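Local atomic coordinates of AztD protein (Citrobacter koseri, PDB entry 6CMK), a protein that acts as a periplasmic zinc chaperone, binding zinc ions and handing one directly to the solute-binding protein AztC of the AztABCD zinc transport system. Residues H169-P174 against H216-S221; G125-V128 against K133-Q136. All coordinates share one frame; numbering follows the deposited sequence.

Contact 1 of 2, residues H169-P174 against H216-S221; sequences HGVAVP and HGSAGS
His169 and His216 meet rim to rim across a shared zinc ion, and this end of the contact is the tight one. NE2 of His169 lies 3.2 Å from NE2 of His216; the two nitrogens are not hydrogen-bonded but bind the same metal. Alongside them CD2 of His169 stands 3.4 Å from CD2 of His216, each carbon at the edge of the other ring and in its plane. The rings are turned 26° against each other, with neither over the other's face. With CG opposite the backbone N (chi1 -175° in His169, -172° in His216), both rings are carried off their loops to where NE2 reaches the zinc. The other ring nitrogens are bound too: ND1 of His169 bonds to Asp139 and ND1 of His216 to the carbonyl of Ser260, which fixes how both are rotated. The segments lead into the first strands, 172-174 and 218-221, of consecutive blades of the beta-propeller, and His126, from the blade before, supplies the third protein ligand. No hydrogen bond joins the segments anywhere, and away from the metal the contact is loose: CG2 of Val171 comes only within 4.0 Å of OG of Ser218. The buried Val171 leans also on Leu227 and Val128, whereas both histidines remain partly exposed.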
loop_
_atom_site.group_PDB
_atom_site.type_symbol
_atom_site.label_atom_id
_atom_site.label_comp_id
_atom_site.label_asym_id
_atom_site.label_seq_id
_atom_site.Cartn_x
_atom_site.Cartn_y
_atom_site.Cartn_z
ATOM N N HIS B 169 6.696 21.560 -24.506
ATOM C CA HIS B 169 5.700 21.236 -23.487
ATOM C C HIS B 169 5.534 19.730 -23.475
ATOM O O HIS B 169 4.762 19.161 -24.249
ATOM C CB HIS B 169 4.364 21.914 -23.753
ATOM C CG HIS B 169 3.366 21.688 -22.663
ATOM N ND1 HIS B 169 3.524 22.205 -21.394
ATOM C CD2 HIS B 169 2.223 20.960 -22.633
ATOM C CE1 HIS B 169 2.509 21.826 -20.637
ATOM N NE2 HIS B 169 1.707 21.069 -21.364
ATOM N N GLY B 170 6.251 19.081 -22.566
ATOM C CA GLY B 170 6.307 17.641 -22.563
ATOM C C GLY B 170 6.070 17.031 -21.202
ATOM O O GLY B 170 5.506 17.669 -20.301
ATOM N N VAL B 171 6.496 15.780 -21.052
ATOM C CA VAL B 171 6.322 15.054 -19.806
ATOM C C VAL B 171 7.431 14.022 -19.690
ATOM O O VAL B 171 7.869 13.439 -20.684
ATOM C CB VAL B 171 4.919 14.405 -19.747
ATOM C CG1 VAL B 171 4.700 13.504 -20.950
ATOM C CG2 VAL B 171 4.729 13.642 -18.436
ATOM N N ALA B 172 7.876 13.798 -18.454
ATOM C CA ALA B 172 8.864 12.786 -18.129
ATOM C C ALA B 172 8.290 11.889 -17.048
ATOM O O ALA B 172 7.756 12.382 -16.050
ATOM C CB ALA B 172 10.172 13.412 -17.638
ATOM N N VAL B 173 8.428 10.585 -17.237
ATOM C CA VAL B 173 7.911 9.600 -16.300
ATOM C C VAL B 173 9.105 8.854 -15.712
ATOM O O VAL B 173 9.899 8.275 -16.462
ATOM C CB VAL B 173 6.937 8.625 -16.979
ATOM C CG1 VAL B 173 6.311 7.714 -15.936
ATOM C CG2 VAL B 173 5.870 9.389 -17.748
ATOM N N PRO B 174 9.286 8.842 -14.372
ATOM C CA PRO B 174 10.499 8.249 -13.804
ATOM C C PRO B 174 10.370 6.755 -13.539
ATOM O O PRO B 174 9.365 6.295 -12.978
ATOM C CB PRO B 174 10.681 9.043 -12.510
ATOM C CG PRO B 174 9.276 9.322 -12.058
ATOM C CD PRO B 174 8.451 9.479 -13.329
ATOM N N HIS B 216 -0.219 14.587 -25.277
ATOM C CA HIS B 216 -0.512 15.488 -24.171
ATOM C C HIS B 216 -1.499 14.801 -23.241
ATOM O O HIS B 216 -2.517 14.272 -23.702
ATOM C CB HIS B 216 -1.094 16.821 -24.655
ATOM C CG HIS B 216 -1.231 17.841 -23.572
ATOM N ND1 HIS B 216 -2.386 17.991 -22.833
ATOM C CD2 HIS B 216 -0.357 18.757 -23.094
ATOM C CE1 HIS B 216 -2.217 18.959 -21.951
ATOM N NE2 HIS B 216 -0.994 19.440 -22.088
ATOM N N GLY B 217 -1.208 14.794 -21.952
ATOM C CA GLY B 217 -2.021 14.092 -20.967
ATOM C C GLY B 217 -1.263 12.913 -20.392
ATOM O O GLY B 217 -0.639 12.136 -21.122
ATOM N N SER B 218 -1.332 12.767 -19.071
ATOM C CA SER B 218 -0.513 11.791 -18.365
ATOM C C SER B 218 -1.145 11.463 -17.021
ATOM O O SER B 218 -1.654 12.349 -16.332
ATOM C CB SER B 218 0.907 12.329 -18.154
ATOM O OG SER B 218 0.853 13.630 -17.590
ATOM N N ALA B 219 -1.090 10.186 -16.644
ATOM C CA ALA B 219 -1.534 9.769 -15.323
ATOM C C ALA B 219 -1.052 8.355 -15.072
ATOM O O ALA B 219 -0.804 7.597 -16.007
ATOM C CB ALA B 219 -3.056 9.810 -15.181
ATOM N N GLY B 220 -0.974 7.994 -13.795
ATOM C CA GLY B 220 -0.636 6.646 -13.390
ATOM C C GLY B 220 -1.801 5.963 -12.701
ATOM O O GLY B 220 -2.610 6.609 -12.039
ATOM N N SER B 221 -1.871 4.645 -12.850
ATOM C CA SER B 221 -2.863 3.851 -12.131
ATOM C C SER B 221 -2.213 2.512 -11.812
ATOM O O SER B 221 -1.999 1.692 -12.710
ATOM C CB SER B 221 -4.130 3.674 -12.956
ATOM O OG SER B 221 -5.132 2.983 -12.205
#

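Contact 2 of 2, residues G125-V128 against K133-Q136; sequences GHFV and KIAQ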
loop_
_atom_site.group_PDB
_atom_site.type_symbol
_atom_site.label_atom_id
_atom_site.label_comp_id
_atom_site.label_asym_id
_atom_site.label_seq_id
_atom_site.Cartn_x
_atom_site.Cartn_y
_atom_site.Cartn_z
ATOM N N GLY B 125 6.677 22.667 -15.771
ATOM C CA GLY B 125 5.410 22.157 -16.241
ATOM C C GLY B 125 5.023 20.884 -15.525
ATOM O O GLY B 125 4.881 20.886 -14.302
ATOM N N HIS B 126 4.895 19.783 -16.266
ATOM C CA HIS B 126 4.312 18.569 -15.708
ATOM C C HIS B 126 5.215 17.922 -14.669
ATOM O O HIS B 126 6.428 17.801 -14.846
ATOM C CB HIS B 126 3.992 17.575 -16.818
ATOM C CG HIS B 126 2.753 17.924 -17.581
ATOM N ND1 HIS B 126 1.594 17.184 -17.496
ATOM C CD2 HIS B 126 2.480 18.956 -18.414
ATOM C CE1 HIS B 126 0.666 17.735 -18.257
ATOM N NE2 HIS B 126 1.178 18.812 -18.825
ATOM N N PHE B 127 4.592 17.513 -13.575
ATOM C CA PHE B 127 5.242 16.829 -12.470
ATOM C C PHE B 127 4.710 15.405 -12.431
ATOM O O PHE B 127 3.497 15.195 -12.526
ATOM C CB PHE B 127 4.944 17.560 -11.158
ATOM C CG PHE B 127 5.357 16.817 -9.924
ATOM C CD1 PHE B 127 4.529 15.856 -9.360
ATOM C CD2 PHE B 127 6.555 17.114 -9.292
ATOM C CE1 PHE B 127 4.913 15.187 -8.218
ATOM C CE2 PHE B 127 6.931 16.447 -8.140
ATOM C CZ PHE B 127 6.109 15.488 -7.605
ATOM N N VAL B 128 5.611 14.431 -12.323
ATOM C CA VAL B 128 5.227 13.031 -12.159
ATOM C C VAL B 128 6.059 12.436 -11.038
ATOM O O VAL B 128 7.292 12.511 -11.065
ATOM C CB VAL B 128 5.420 12.203 -13.443
ATOM C CG1 VAL B 128 5.007 10.752 -13.182
ATOM C CG2 VAL B 128 4.623 12.764 -14.599
ATOM N N LYS B 133 10.107 8.120 -6.802
ATOM C CA LYS B 133 10.869 8.706 -7.900
ATOM C C LYS B 133 10.110 9.907 -8.439
ATOM O O LYS B 133 8.896 9.837 -8.640
ATOM C CB LYS B 133 11.077 7.689 -9.018
ATOM C CG LYS B 133 11.786 6.400 -8.595
ATOM C CD LYS B 133 11.913 5.450 -9.773
ATOM C CE LYS B 133 10.651 4.597 -9.950
ATOM N NZ LYS B 133 10.631 3.466 -8.972
ATOM N N ILE B 134 10.831 11.003 -8.702
ATOM C CA ILE B 134 10.219 12.274 -9.100
ATOM C C ILE B 134 10.815 12.706 -10.430
ATOM O O ILE B 134 12.034 12.676 -10.602
ATOM C CB ILE B 134 10.454 13.381 -8.044
ATOM C CG1 ILE B 134 9.761 13.055 -6.719
ATOM C CG2 ILE B 134 10.013 14.759 -8.561
ATOM C CD1 ILE B 134 10.429 13.721 -5.538
ATOM N N ALA B 135 9.965 13.148 -11.354
ATOM C CA ALA B 135 10.426 13.777 -12.587
ATOM C C ALA B 135 9.690 15.091 -12.745
ATOM O O ALA B 135 8.463 15.098 -12.846
ATOM C CB ALA B 135 10.183 12.887 -13.810
ATOM N N GLN B 136 10.436 16.197 -12.770
ATOM C CA GLN B 136 9.873 17.524 -12.979
ATOM C C GLN B 136 10.273 18.009 -14.369
ATOM O O GLN B 136 11.468 18.079 -14.685
ATOM C CB GLN B 136 10.348 18.498 -11.897
ATOM C CG GLN B 136 9.887 19.938 -12.105
ATOM C CD GLN B 136 8.383 20.056 -11.976
ATOM O OE1 GLN B 136 7.815 19.703 -10.941
ATOM N NE2 GLN B 136 7.731 20.538 -13.020
#
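Val128 and Ala135 form the hydrogen-bonded pair of an antiparallel hairpin, strands 124-130 and 133-138, which are the first two strands of one propeller blade. Two backbone bonds join them: Val128 N gives to Ala135 O at 3.0 Å, and Ala135 N to Val128 O at 2.8 Å, both nearly straight. The CA-H of Ile134 makes a further, weaker approach to Val128 O.

A side-chain bond continues the polar contact past the non-hydrogen-bonded pair Phe127-Gln136. The chain of Gln136 bends at chi2 (66°), turning its amide toward strand 124-130, where NE2 gives a hydrogen bond to Gly125 O at 3.1 Å. This bond is bent, with 143° at the hydrogen; the acceptor lies near the amide plane, but the donor sits above the carbonyl plane of Gly125. The other end of the amide makes a polar-aromatic edge contact: OE1 lies in the plane of the Phe127 ring, 3.3 Å from CD2.

The apolar contacts gather round Phe127, whose CE2 reaches CG2 of Ile134 at 3.5 Å. Phe80 and Ile82 of strand 78-83, in the preceding blade, pack over this group. On the opposite face Val128 and Ala135 rest against Pro174 of the next blade.

His126 points away from strand 133-138, and its NE2 binds zinc. Gln136 OE1 is buried with no hydrogen-bonding partner, its neighbours here being the weakly polarised C-H groups of Phe127; the amide is therefore held chiefly through NE2, which probably helps to hold the backbone just before the zinc ligand His126.

The two contacts complete one high-affinity zinc site: contact 1 supplies His169 and His216, contact 2 supplies His126. NE2 of His126 is 3.4 Å from NE2 of His169, and their rings meet with planes about 65° apart. The centres of the contacts lie about 8 Å apart. Beyond the metal they join by packing between blades, where Ala172 O lies 3.3 Å from CB of Ala135 and CG of Pro174 lies 3.5 Å from Lys133 O. Three successive blades thus converge on one ion. This is site 1; the zinc handed to AztC is that of site 2, bound by His101, His104, Asp106 and His405.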